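Local structure of PDZ domain protein (Parabacteroides distasonis, 4L8N) at residues L160-N165 / Q189-F193; A238-F244 / E263-E269; Q243-R247 / V282-C286; W260-A264 / M285-Y289; Y291-G295 / T453-K457. The protein is of unknown function but binds magnesium and carries a DUF4136 domain and PDZ domains, which probably recognise protein partners. All blocks are in the same frame, centred on the assembly; numbering follows the deposited sequence.

Interaction 1. Residues L160-N165 / Q189-F193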
# COMPACT_ATOMS: atom_id res chain seq x y z
N LEU A 160 -10.07 -2.35 24.14
CA LEU A 160 -9.49 -2.76 22.86
C LEU A 160 -7.98 -3.05 22.98
O LEU A 160 -7.55 -4.13 22.56
CB LEU A 160 -9.75 -1.67 21.79
CG LEU A 160 -8.96 -1.74 20.47
CD1 LEU A 160 -9.33 -2.97 19.63
CD2 LEU A 160 -9.17 -0.49 19.67
N GLU A 161 -7.19 -2.12 23.54
CA GLU A 161 -5.74 -2.25 23.70
C GLU A 161 -5.32 -3.46 24.54
O GLU A 161 -4.26 -4.03 24.28
CB GLU A 161 -5.14 -0.97 24.30
CG GLU A 161 -5.12 0.17 23.30
CD GLU A 161 -4.23 1.36 23.62
OE1 GLU A 161 -3.24 1.19 24.37
OE2 GLU A 161 -4.49 2.45 23.07
N THR A 162 -6.17 -3.88 25.49
CA THR A 162 -5.92 -5.05 26.33
C THR A 162 -6.06 -6.31 25.49
O THR A 162 -5.25 -7.23 25.65
CB THR A 162 -6.83 -5.03 27.55
OG1 THR A 162 -6.49 -3.87 28.31
CG2 THR A 162 -6.68 -6.26 28.43
N VAL A 163 -7.05 -6.35 24.57
CA VAL A 163 -7.29 -7.50 23.68
C VAL A 163 -6.10 -7.66 22.74
O VAL A 163 -5.53 -8.75 22.69
CB VAL A 163 -8.64 -7.39 22.91
CG1 VAL A 163 -8.78 -8.50 21.86
CG2 VAL A 163 -9.82 -7.41 23.87
N ILE A 164 -5.72 -6.57 22.05
CA ILE A 164 -4.58 -6.51 21.14
C ILE A 164 -3.30 -7.04 21.84
O ILE A 164 -2.71 -8.00 21.36
CB ILE A 164 -4.37 -5.05 20.59
CG1 ILE A 164 -5.59 -4.56 19.77
CG2 ILE A 164 -3.08 -4.96 19.76
CD1 ILE A 164 -5.54 -3.04 19.39
N ASN A 165 -2.92 -6.45 22.97
CA ASN A 165 -1.72 -6.82 23.72
C ASN A 165 -1.74 -8.28 24.22
O ASN A 165 -0.69 -8.92 24.25
CB ASN A 165 -1.50 -5.85 24.88
CG ASN A 165 -1.15 -4.43 24.47
OD1 ASN A 165 -0.81 -4.13 23.31
ND2 ASN A 165 -1.14 -3.54 25.44
N GLN A 189 4.42 -1.50 20.81
CA GLN A 189 3.50 -0.39 20.60
C GLN A 189 2.53 -0.71 19.46
O GLN A 189 2.93 -1.21 18.41
CB GLN A 189 4.28 0.90 20.29
CG GLN A 189 3.51 2.20 20.55
CD GLN A 189 4.42 3.40 20.80
OE1 GLN A 189 5.06 3.95 19.88
NE2 GLN A 189 4.51 3.83 22.06
N THR A 190 1.24 -0.44 19.67
CA THR A 190 0.27 -0.68 18.61
C THR A 190 -0.41 0.60 18.24
O THR A 190 -0.64 1.48 19.08
CB THR A 190 -0.75 -1.78 18.93
OG1 THR A 190 -1.37 -1.55 20.19
CG2 THR A 190 -0.14 -3.13 18.88
N PHE A 191 -0.69 0.69 16.97
CA PHE A 191 -1.44 1.78 16.39
C PHE A 191 -2.59 1.16 15.56
O PHE A 191 -2.47 0.04 15.04
CB PHE A 191 -0.54 2.73 15.59
CG PHE A 191 0.32 2.10 14.52
CD1 PHE A 191 1.45 1.36 14.85
CD2 PHE A 191 0.03 2.29 13.17
CE1 PHE A 191 2.27 0.82 13.86
CE2 PHE A 191 0.85 1.77 12.19
CZ PHE A 191 1.97 1.04 12.53
N TYR A 192 -3.71 1.85 15.52
CA TYR A 192 -4.93 1.40 14.84
C TYR A 192 -5.78 2.58 14.45
O TYR A 192 -5.70 3.65 15.07
CB TYR A 192 -5.73 0.41 15.73
CG TYR A 192 -5.89 0.90 17.15
CD1 TYR A 192 -6.91 1.78 17.50
CD2 TYR A 192 -4.98 0.52 18.14
CE1 TYR A 192 -7.03 2.28 18.79
CE2 TYR A 192 -5.11 0.99 19.45
CZ TYR A 192 -6.14 1.87 19.77
OH TYR A 192 -6.26 2.35 21.05
N PHE A 193 -6.61 2.39 13.45
CA PHE A 193 -7.54 3.38 12.93
C PHE A 193 -8.69 2.67 12.22
O PHE A 193 -8.46 1.68 11.52
CB PHE A 193 -6.82 4.34 11.95
CG PHE A 193 -7.69 5.39 11.29
CD1 PHE A 193 -7.89 6.63 11.89
CD2 PHE A 193 -8.29 5.14 10.05
CE1 PHE A 193 -8.69 7.61 11.26
CE2 PHE A 193 -9.10 6.12 9.43
CZ PHE A 193 -9.27 7.35 10.04
O HOH W 1 0.59 -1.91 22.58

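Interaction 2. Residues A238-F244 / E263-E269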
# COMPACT_ATOMS: atom_id res chain seq x y z
N ALA A 238 -14.41 1.26 -1.47
CA ALA A 238 -14.39 1.05 -0.02
C ALA A 238 -15.10 2.18 0.75
O ALA A 238 -14.72 3.34 0.62
CB ALA A 238 -12.95 0.94 0.46
N GLU A 239 -16.09 1.82 1.60
CA GLU A 239 -16.79 2.80 2.45
C GLU A 239 -15.93 3.17 3.62
O GLU A 239 -15.90 4.33 4.00
CB GLU A 239 -18.15 2.28 2.99
CG GLU A 239 -18.92 1.29 2.12
CD GLU A 239 -20.34 0.96 2.56
OE1 GLU A 239 -20.85 1.60 3.51
OE2 GLU A 239 -20.95 0.05 1.95
N TYR A 240 -15.27 2.15 4.22
CA TYR A 240 -14.45 2.24 5.42
C TYR A 240 -12.96 1.90 5.19
O TYR A 240 -12.60 1.14 4.29
CB TYR A 240 -15.00 1.28 6.49
CG TYR A 240 -16.41 1.58 6.95
CD1 TYR A 240 -16.65 2.49 7.97
CD2 TYR A 240 -17.50 0.93 6.37
CE1 TYR A 240 -17.95 2.76 8.41
CE2 TYR A 240 -18.80 1.18 6.81
CZ TYR A 240 -19.02 2.09 7.84
OH TYR A 240 -20.30 2.32 8.28
N LEU A 241 -12.12 2.46 6.07
CA LEU A 241 -10.67 2.22 6.07
C LEU A 241 -10.25 1.68 7.42
O LEU A 241 -10.71 2.17 8.47
CB LEU A 241 -9.87 3.50 5.73
CG LEU A 241 -10.24 4.21 4.42
CD1 LEU A 241 -9.68 5.62 4.39
CD2 LEU A 241 -9.85 3.39 3.19
N LEU A 242 -9.41 0.64 7.38
CA LEU A 242 -8.90 0.00 8.58
C LEU A 242 -7.37 -0.01 8.56
O LEU A 242 -6.74 -0.47 7.58
CB LEU A 242 -9.45 -1.44 8.76
CG LEU A 242 -9.25 -2.08 10.16
CD1 LEU A 242 -10.44 -2.97 10.53
CD2 LEU A 242 -7.95 -2.92 10.22
N GLN A 243 -6.80 0.42 9.68
CA GLN A 243 -5.38 0.37 9.90
C GLN A 243 -5.11 -0.37 11.21
O GLN A 243 -5.80 -0.16 12.21
CB GLN A 243 -4.74 1.77 9.91
CG GLN A 243 -3.21 1.71 10.01
CD GLN A 243 -2.56 3.04 10.26
OE1 GLN A 243 -1.96 3.63 9.36
NE2 GLN A 243 -2.62 3.52 11.50
N PHE A 244 -4.11 -1.25 11.19
CA PHE A 244 -3.69 -1.98 12.38
C PHE A 244 -2.20 -2.27 12.25
O PHE A 244 -1.74 -2.81 11.25
CB PHE A 244 -4.53 -3.26 12.62
CG PHE A 244 -4.06 -4.06 13.81
CD1 PHE A 244 -4.17 -3.55 15.10
CD2 PHE A 244 -3.47 -5.31 13.65
CE1 PHE A 244 -3.68 -4.27 16.20
CE2 PHE A 244 -3.00 -6.03 14.75
CZ PHE A 244 -3.09 -5.49 16.02
N GLU A 263 2.35 -3.25 9.50
CA GLU A 263 1.16 -2.43 9.34
C GLU A 263 0.23 -3.06 8.32
O GLU A 263 0.62 -3.35 7.20
CB GLU A 263 1.54 -1.00 8.90
CG GLU A 263 0.47 0.05 9.12
CD GLU A 263 0.80 1.41 8.54
OE1 GLU A 263 1.72 2.08 9.04
OE2 GLU A 263 0.09 1.82 7.59
N ALA A 264 -0.99 -3.30 8.74
CA ALA A 264 -2.06 -3.82 7.90
C ALA A 264 -2.99 -2.66 7.52
O ALA A 264 -3.43 -1.90 8.41
CB ALA A 264 -2.83 -4.91 8.62
N ASN A 265 -3.22 -2.51 6.21
CA ASN A 265 -4.12 -1.50 5.66
C ASN A 265 -5.16 -2.20 4.82
O ASN A 265 -4.86 -2.77 3.76
CB ASN A 265 -3.37 -0.42 4.90
CG ASN A 265 -2.56 0.46 5.82
OD1 ASN A 265 -3.11 1.31 6.55
ND2 ASN A 265 -1.24 0.27 5.81
N GLU A 266 -6.39 -2.22 5.35
CA GLU A 266 -7.52 -2.95 4.78
C GLU A 266 -8.59 -2.03 4.19
O GLU A 266 -8.97 -1.04 4.82
CB GLU A 266 -8.11 -3.81 5.91
CG GLU A 266 -8.60 -5.17 5.47
CD GLU A 266 -7.54 -6.16 5.06
OE1 GLU A 266 -6.82 -6.67 5.95
OE2 GLU A 266 -7.47 -6.49 3.85
N LEU A 267 -9.07 -2.34 2.97
CA LEU A 267 -10.17 -1.59 2.31
C LEU A 267 -11.48 -2.31 2.59
O LEU A 267 -11.70 -3.43 2.12
CB LEU A 267 -9.96 -1.39 0.79
CG LEU A 267 -8.83 -0.47 0.33
CD1 LEU A 267 -8.89 -0.28 -1.16
CD2 LEU A 267 -8.90 0.88 1.00
N LEU A 268 -12.34 -1.67 3.40
CA LEU A 268 -13.56 -2.29 3.87
C LEU A 268 -14.85 -1.88 3.18
O LEU A 268 -15.09 -0.71 2.86
CB LEU A 268 -13.70 -2.05 5.36
CG LEU A 268 -13.20 -3.19 6.22
CD1 LEU A 268 -11.69 -3.21 6.29
CD2 LEU A 268 -13.73 -3.07 7.58
N GLU A 269 -15.72 -2.90 3.05
CA GLU A 269 -17.07 -2.87 2.48
C GLU A 269 -18.08 -2.50 3.57
O GLU A 269 -18.98 -1.69 3.31
CB GLU A 269 -17.44 -4.24 1.84
CG GLU A 269 -16.39 -4.81 0.90
CD GLU A 269 -16.81 -6.08 0.18
OE1 GLU A 269 -16.65 -7.18 0.76
OE2 GLU A 269 -17.30 -5.97 -0.97

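Interaction 3. Residues Q243-R247 / V282-C286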
# COMPACT_ATOMS: atom_id res chain seq x y z
N GLN A 243 -6.80 0.42 9.68
CA GLN A 243 -5.38 0.37 9.90
C GLN A 243 -5.11 -0.37 11.21
O GLN A 243 -5.80 -0.16 12.21
CB GLN A 243 -4.74 1.77 9.91
CG GLN A 243 -3.21 1.71 10.01
CD GLN A 243 -2.56 3.04 10.26
OE1 GLN A 243 -1.96 3.63 9.36
NE2 GLN A 243 -2.62 3.52 11.50
N PHE A 244 -4.11 -1.25 11.19
CA PHE A 244 -3.69 -1.98 12.38
C PHE A 244 -2.20 -2.27 12.25
O PHE A 244 -1.74 -2.81 11.25
CB PHE A 244 -4.53 -3.26 12.62
CG PHE A 244 -4.06 -4.06 13.81
CD1 PHE A 244 -4.17 -3.55 15.10
CD2 PHE A 244 -3.47 -5.31 13.65
CE1 PHE A 244 -3.68 -4.27 16.20
CE2 PHE A 244 -3.00 -6.03 14.75
CZ PHE A 244 -3.09 -5.49 16.02
N GLY A 245 -1.44 -1.84 13.25
CA GLY A 245 0.00 -2.01 13.27
C GLY A 245 0.60 -2.45 14.58
O GLY A 245 0.04 -2.18 15.66
N ILE A 246 1.74 -3.16 14.49
CA ILE A 246 2.56 -3.61 15.62
C ILE A 246 3.95 -2.96 15.41
O ILE A 246 4.52 -3.05 14.31
CB ILE A 246 2.62 -5.16 15.78
CG1 ILE A 246 1.21 -5.80 15.87
CG2 ILE A 246 3.48 -5.58 16.98
CD1 ILE A 246 1.17 -7.37 15.67
N ARG A 247 4.46 -2.31 16.47
CA ARG A 247 5.77 -1.66 16.49
C ARG A 247 6.62 -2.31 17.56
O ARG A 247 6.19 -2.37 18.72
CB ARG A 247 5.61 -0.14 16.73
CG ARG A 247 6.71 0.72 16.10
CD ARG A 247 6.44 2.21 16.29
NE ARG A 247 6.08 2.88 15.03
CZ ARG A 247 4.89 3.44 14.79
NH1 ARG A 247 3.95 3.44 15.73
NH2 ARG A 247 4.65 4.01 13.62
N VAL A 282 -3.09 -10.65 14.17
CA VAL A 282 -1.86 -10.65 15.00
C VAL A 282 -1.05 -11.97 14.74
O VAL A 282 0.16 -11.86 14.46
CB VAL A 282 -2.13 -10.44 16.53
CG1 VAL A 282 -0.98 -10.98 17.40
CG2 VAL A 282 -2.41 -8.98 16.85
N PRO A 283 -1.67 -13.19 14.79
CA PRO A 283 -0.88 -14.42 14.53
C PRO A 283 -0.30 -14.51 13.10
O PRO A 283 0.78 -15.06 12.92
CB PRO A 283 -1.88 -15.56 14.80
CG PRO A 283 -3.00 -14.95 15.55
CD PRO A 283 -3.07 -13.53 15.12
N LEU A 284 -1.01 -13.99 12.09
CA LEU A 284 -0.50 -13.99 10.71
C LEU A 284 0.64 -12.97 10.54
O LEU A 284 1.68 -13.29 9.96
CB LEU A 284 -1.63 -13.71 9.69
CG LEU A 284 -2.79 -14.68 9.62
CD1 LEU A 284 -3.92 -14.08 8.81
CD2 LEU A 284 -2.37 -16.06 9.05
N MSE A 285 0.46 -11.74 11.09
CA MSE A 285 1.44 -10.65 11.09
C MSE A 285 2.74 -11.02 11.80
O MSE A 285 3.82 -10.69 11.30
CB MSE A 285 0.84 -9.42 11.78
CG MSE A 285 -0.18 -8.71 10.93
SE MSE A 285 -1.18 -7.37 11.89
CE MSE A 285 0.23 -6.17 12.14
N CYS A 286 2.65 -11.70 12.96
CA CYS A 286 3.83 -12.07 13.75
C CYS A 286 4.58 -13.29 13.21
O CYS A 286 5.67 -13.57 13.71
CB CYS A 286 3.47 -12.25 15.21
SG CYS A 286 2.96 -10.71 16.01

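Interaction 4. Residues W260-A264 / M285-Y289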
# COMPACT_ATOMS: atom_id res chain seq x y z
N TRP A 260 11.39 -3.66 14.12
CA TRP A 260 10.43 -4.32 13.26
C TRP A 260 9.06 -3.67 13.45
O TRP A 260 8.66 -3.37 14.60
CB TRP A 260 10.39 -5.81 13.66
CG TRP A 260 9.53 -6.72 12.83
CD1 TRP A 260 9.95 -7.53 11.81
CD2 TRP A 260 8.16 -7.07 13.07
NE1 TRP A 260 8.91 -8.31 11.37
CE2 TRP A 260 7.79 -8.04 12.12
CE3 TRP A 260 7.19 -6.63 14.00
CZ2 TRP A 260 6.52 -8.60 12.08
CZ3 TRP A 260 5.91 -7.15 13.92
CH2 TRP A 260 5.60 -8.16 13.00
N GLU A 261 8.37 -3.45 12.33
CA GLU A 261 7.05 -2.84 12.28
C GLU A 261 6.24 -3.52 11.20
O GLU A 261 6.75 -3.75 10.10
CB GLU A 261 7.15 -1.31 12.05
CG GLU A 261 5.85 -0.53 12.25
CD GLU A 261 5.92 0.98 12.15
OE1 GLU A 261 6.69 1.60 12.92
OE2 GLU A 261 5.15 1.57 11.36
N CYS A 262 5.01 -3.90 11.54
CA CYS A 262 4.07 -4.52 10.62
C CYS A 262 2.77 -3.76 10.67
O CYS A 262 2.20 -3.56 11.76
CB CYS A 262 3.87 -6.00 10.89
SG CYS A 262 2.98 -6.88 9.58
N GLU A 263 2.35 -3.25 9.50
CA GLU A 263 1.16 -2.43 9.34
C GLU A 263 0.23 -3.06 8.32
O GLU A 263 0.62 -3.35 7.20
CB GLU A 263 1.54 -1.00 8.90
CG GLU A 263 0.47 0.05 9.12
CD GLU A 263 0.80 1.41 8.54
OE1 GLU A 263 1.72 2.08 9.04
OE2 GLU A 263 0.09 1.82 7.59
N ALA A 264 -0.99 -3.30 8.74
CA ALA A 264 -2.06 -3.82 7.90
C ALA A 264 -2.99 -2.66 7.52
O ALA A 264 -3.43 -1.90 8.41
CB ALA A 264 -2.83 -4.91 8.62
N MSE A 285 0.46 -11.74 11.09
CA MSE A 285 1.44 -10.65 11.09
C MSE A 285 2.74 -11.02 11.80
O MSE A 285 3.82 -10.69 11.30
CB MSE A 285 0.84 -9.42 11.78
CG MSE A 285 -0.18 -8.71 10.93
SE MSE A 285 -1.18 -7.37 11.89
CE MSE A 285 0.23 -6.17 12.14
N CYS A 286 2.65 -11.70 12.96
CA CYS A 286 3.83 -12.07 13.75
C CYS A 286 4.58 -13.29 13.21
O CYS A 286 5.67 -13.57 13.71
CB CYS A 286 3.47 -12.25 15.21
SG CYS A 286 2.96 -10.71 16.01
N MSE A 287 4.05 -13.97 12.17
CA MSE A 287 4.78 -15.10 11.56
C MSE A 287 6.08 -14.59 10.91
O MSE A 287 7.00 -15.38 10.67
CB MSE A 287 3.91 -15.85 10.56
CG MSE A 287 3.13 -16.97 11.21
SE MSE A 287 1.94 -17.93 10.00
CE MSE A 287 3.22 -18.78 9.04
N GLN A 288 6.16 -13.26 10.65
CA GLN A 288 7.36 -12.68 10.08
C GLN A 288 8.28 -12.10 11.16
O GLN A 288 9.27 -11.48 10.81
CB GLN A 288 7.06 -11.67 8.98
CG GLN A 288 6.61 -12.37 7.71
CD GLN A 288 6.91 -11.59 6.49
OE1 GLN A 288 7.78 -11.95 5.70
NE2 GLN A 288 6.22 -10.47 6.35
N TYR A 289 7.99 -12.35 12.46
CA TYR A 289 8.91 -11.98 13.53
C TYR A 289 9.50 -13.26 14.14
O TYR A 289 8.72 -14.08 14.64
CB TYR A 289 8.29 -11.07 14.62
CG TYR A 289 9.38 -10.52 15.52
CD1 TYR A 289 10.18 -9.46 15.09
CD2 TYR A 289 9.74 -11.17 16.70
CE1 TYR A 289 11.26 -9.01 15.86
CE2 TYR A 289 10.82 -10.73 17.47
CZ TYR A 289 11.58 -9.65 17.05
OH TYR A 289 12.65 -9.19 17.79

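Interaction 5. Residues Y291-G295 / T453-K457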
# COMPACT_ATOMS: atom_id res chain seq x y z
N TYR A 291 11.70 -13.79 11.42
CA TYR A 291 12.09 -14.05 10.05
C TYR A 291 11.14 -13.38 9.05
O TYR A 291 10.06 -13.88 8.77
CB TYR A 291 12.18 -15.57 9.82
CG TYR A 291 12.71 -15.96 8.45
CD1 TYR A 291 13.91 -15.45 7.98
CD2 TYR A 291 12.03 -16.88 7.66
CE1 TYR A 291 14.41 -15.81 6.73
CE2 TYR A 291 12.52 -17.26 6.41
CZ TYR A 291 13.71 -16.73 5.95
OH TYR A 291 14.19 -17.12 4.72
N THR A 292 11.58 -12.22 8.53
CA THR A 292 10.90 -11.39 7.54
C THR A 292 11.50 -11.62 6.16
O THR A 292 12.69 -11.34 5.95
CB THR A 292 10.99 -9.90 7.96
OG1 THR A 292 10.37 -9.69 9.23
CG2 THR A 292 10.33 -8.96 6.95
N LYS A 293 10.69 -12.12 5.20
CA LYS A 293 11.16 -12.26 3.83
C LYS A 293 10.24 -11.48 2.83
O LYS A 293 10.71 -11.16 1.74
CB LYS A 293 11.41 -13.71 3.39
CG LYS A 293 10.29 -14.73 3.50
CD LYS A 293 10.72 -16.00 2.75
CE LYS A 293 9.82 -17.19 3.03
NZ LYS A 293 9.95 -18.25 1.99
N TYR A 294 9.02 -11.08 3.24
CA TYR A 294 8.09 -10.28 2.41
C TYR A 294 7.82 -8.92 3.03
O TYR A 294 7.26 -8.84 4.11
CB TYR A 294 6.76 -11.01 2.18
CG TYR A 294 6.96 -12.30 1.42
CD1 TYR A 294 7.19 -12.29 0.05
CD2 TYR A 294 7.03 -13.52 2.08
CE1 TYR A 294 7.45 -13.46 -0.65
CE2 TYR A 294 7.28 -14.70 1.39
CZ TYR A 294 7.48 -14.67 0.03
OH TYR A 294 7.73 -15.82 -0.67
N GLY A 295 8.19 -7.87 2.31
CA GLY A 295 7.98 -6.52 2.80
C GLY A 295 6.61 -5.91 2.56
O GLY A 295 6.17 -5.07 3.34
N THR A 453 -1.14 -27.09 8.34
CA THR A 453 0.11 -26.38 8.14
C THR A 453 -0.24 -25.00 7.60
O THR A 453 -0.92 -24.89 6.58
CB THR A 453 1.04 -27.18 7.22
OG1 THR A 453 1.46 -28.35 7.93
CG2 THR A 453 2.25 -26.38 6.76
N VAL A 454 0.16 -23.96 8.33
CA VAL A 454 -0.02 -22.56 7.90
C VAL A 454 1.39 -22.06 7.69
O VAL A 454 2.17 -21.97 8.64
CB VAL A 454 -0.86 -21.68 8.85
CG1 VAL A 454 -1.06 -20.28 8.27
CG2 VAL A 454 -2.21 -22.34 9.13
N GLU A 455 1.76 -21.89 6.41
CA GLU A 455 3.12 -21.53 6.04
C GLU A 455 3.19 -20.24 5.20
O GLU A 455 2.29 -19.99 4.40
CB GLU A 455 3.68 -22.68 5.20
CG GLU A 455 5.19 -22.77 5.13
CD GLU A 455 5.74 -23.79 4.15
OE1 GLU A 455 5.03 -24.77 3.83
OE2 GLU A 455 6.90 -23.61 3.71
N ILE A 456 4.26 -19.44 5.37
CA ILE A 456 4.49 -18.29 4.49
C ILE A 456 5.21 -18.91 3.29
O ILE A 456 6.26 -19.54 3.49
CB ILE A 456 5.22 -17.10 5.16
CG1 ILE A 456 4.23 -16.34 6.04
CG2 ILE A 456 5.85 -16.17 4.11
CD1 ILE A 456 4.79 -15.41 6.96
N LYS A 457 4.62 -18.78 2.08
CA LYS A 457 5.11 -19.35 0.80
C LYS A 457 6.64 -19.16 0.60
O LYS A 457 7.10 -18.00 0.55
CB LYS A 457 4.33 -18.79 -0.41
CG LYS A 457 2.88 -19.29 -0.49
CD LYS A 457 2.31 -19.25 -1.90
CE LYS A 457 2.83 -20.37 -2.77
NZ LYS A 457 2.31 -20.28 -4.16
OXT LYS A 457 7.36 -20.18 0.57

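Interaction 1. Residues L160-N165 / Q189-F193
Tyr192 carries most of this helix-on-strand contact, its ring reached by three side chains of helix 158-175. Leu160 comes over one face: CD2 of Leu160 lies 3.9 Å from the centroid of the Tyr192 ring, a CH-pi contact displaced toward the CE1 rim. Glu161 arrives at the edge, crossing the tyrosine at about a right angle, and its OE2 accepts a hydrogen bond from Tyr192 OH at 2.7 Å. The anti lone pair of OE2 is used, and the carboxylate plane is turned 70° from the ring. OE1 of the same group accepts from the backbone N of Asp154, so both carboxylate oxygens are engaged and the rotation of the group is fixed. Ile164 CD1 reaches Tyr192 CD2 at 3.8 Å. Tyr192 CG sits between its own backbone N and carbonyl carbon (chi1 46°), a setting that directs the ring up against the helix.

One turn further along the helix, the two branched residues slide past each other in opposite directions, Ile164 CG2 meeting Thr190 CG2 at 3.6 Å. Asn165 OD1 and Thr190 OG1 are 4.1 Å apart and communicate through a water, which donates to OD1 at 2.7 Å and lies 3.1 Å from OG1. Thus an apolar strip is flanked by a direct polar bond and a bridged one. The segment axes run at 124° with a closest approach of 9.9 Å, and Ile164 also touches Phe244 on the neighbouring strand. This is the packing of an alpha/beta layer, with a helix laid across one face of the mixed sheet in the DUF4136 region.

Interaction 2. Residues A238-F244 / E263-E269
Leu268 O accepts from two successive residues across the hairpin: Tyr240 N binds it at 3.2 Å and nearly straight (168°), whereas the bond from Glu239 N is weak, with an angle of 122°. From there the antiparallel ladder is regular. Leu242 pairs with Glu266 through both backbone bonds, and Phe244 with Ala264 likewise, the bond from Ala264 N to Phe244 O being 2.7 Å long. At the non-hydrogen-bonded pair Leu241-Leu267 the side chains lie side by side, Leu241 CD2 3.5 Å from Leu267 CD2.

Side-chain polar groups are satisfied too. Within strand 258-268, Asn265 ND2 donates to Glu263 OE2 at 2.7 Å; OE2 lies in the amide plane of Asn265 and is met on its anti side, somewhat out of the carboxylate plane. A leucine in place of Glu263 would probably leave Asn265 ND2 without this acceptor and its amide free to turn. Glu266 OE1 is bonded to Tyr277 OH, while its OE2 forms a salt bridge with Arg215 of the second subunit. Glu239, about 3 Å from a bound magnesium ion by its side chain, is a magnesium-binding residue, as is Asp270, which follows Glu269. The doubled pairing of Glu239 and Tyr240 with Leu268 is a classic beta bulge, set beside the metal site at the end of an antiparallel hairpin.

Interaction 3. Residues Q243-R247 / V282-C286
Met285, modelled as selenomethionine, fits between Phe244 and Ile246 of the strand and makes the tight centre of this contact. Its SE lies at the edge of the Phe244 ring, 3.5 Å from CD2 and 73° off the ring normal, which defines an edge-on Met-aromatic contact. The chain then bends at its last torsion (chi3 68°), carrying CE away from the ring and onto Ile246, where it lies 3.8 Å from CD1. Val282 CG2 approaches the same ring near its plane, 3.7 Å from CZ, and Phe244 is therefore gripped along one edge by two neighbours from a single helical turn.

Packing is looser around this centre. Ile246 CD1 is 4.1 Å from Val282 CG2, Gly245 adds little more than its CA, 4.3 Å from Met285 CE, and Cys286 touches Ile246 through SG alone. Every touching residue is buried, so even this looser part does not face solvent. Pro283 points away from the strand; it and Leu284 pack on Phe218 of the second subunit. Behind Phe244 and Val282 stands helix 158-175, through Ile164 and Cys167. Here the last turn of helix 274-285 is seated on the strand by apolar side chains, with no hydrogen bond across, the hydrophobic core arrangement of an alpha/beta layered fold.

Interaction 4. Residues W260-A264 / M285-Y289
This is a buried, mainly aromatic and apolar contact between the sheet strand 258-268 and the turn of chain that leaves helix 274-285. Trp260 and Tyr289 form its centre as a T-shaped pair: the edge of Tyr289 points at the face of the indole, with the ring planes at 74° and the tyrosine centroid 5.0 Å from that of the five-membered ring. Tyr289 CB lies over the six-membered ring of the same indole, 4.1 Å from its centroid, so ring edge and methylene together occupy that face. Trp260 has CG anti to the backbone N (chi1 -176°), which extends the indole from the strand to the turn. There the indole edge meets Met285 O, 3.5 Å from Trp260 CZ2. Trp260 NE1 makes a weak, bent bond to Gln288 O (3.2 Å, 127°), and its stronger partner is Thr292 OG1.

At the other end, Met285 CE lies 3.8 Å from Cys262 SG and 3.3 Å from Cys262 O, while Ala264 CB touches SE more loosely. The turn itself is braced by Lys175, whose NZ bonds to the carbonyls of both Cys286 and Tyr289. Dispersion and ring electrostatics therefore carry the contact, and the one indole N-H is satisfied chiefly by a threonine hydroxyl.

Interaction 5. Residues Y291-G295 / T453-K457
The backbones of 291-295 and 453-457 stay well apart, the nearest CA atoms, those of Lys293 and Ile456, being 9.0 Å from each other, so side chains and the chain terminus bridge the distance. Lys457 ends the protein, and its carboxylate oxygen O accepts from two donors that reach it from opposite faces of its plane. Tyr294 OH is the closer, 2.6 Å from Lys457 O, with a C=O...donor angle of 154°. Lys293 NZ lies 3.2 Å from Lys457 O, at a much more bent 104°. The same Lys293 NZ forms a salt bridge to Lys457 OXT at 3.5 Å. The lysine is extended beyond CG, which carries its ammonium across to the terminus; its stronger partner is Asp17, with which it forms another salt bridge.

Alongside, Ile456 CG2 presses on the edge of the Tyr294 ring, 3.4 Å from CE2, as the two side chains slide past each other. A phenylalanine in place of Tyr294 would probably leave Lys457 O without its hydroxyl donor, held in this contact by Lys293 NZ alone. Lys457 NZ turns to Glu126 in a separate salt bridge. The contact ties the loop between helix 274-285 and strand 298-309 to the end of strand 438-456, with Pro299 of the adjoining strand touching both Tyr294 and Lys457.

Interactions 1 to 4 form a continuous block within the DUF4136 region. Interactions 3 and 4 have centres about 5 Å apart and share Met285 and Cys286; a salt bridge from Arg247 NE to Glu261 OE1 (2.6 Å) joins their strands. Interaction 1 meets interaction 3 on the neighbouring strand, where Gln189 O and Arg247 N are 2.7 Å apart. Interaction 2 continues the same hairpin to the magnesium site, which the other four do not reach. Interaction 5 lies about 10 Å from interaction 4, centre to centre, and connects through Gln288 OE1 and Tyr294 N, 2.9 Å apart, bringing the C-terminal strand into the network.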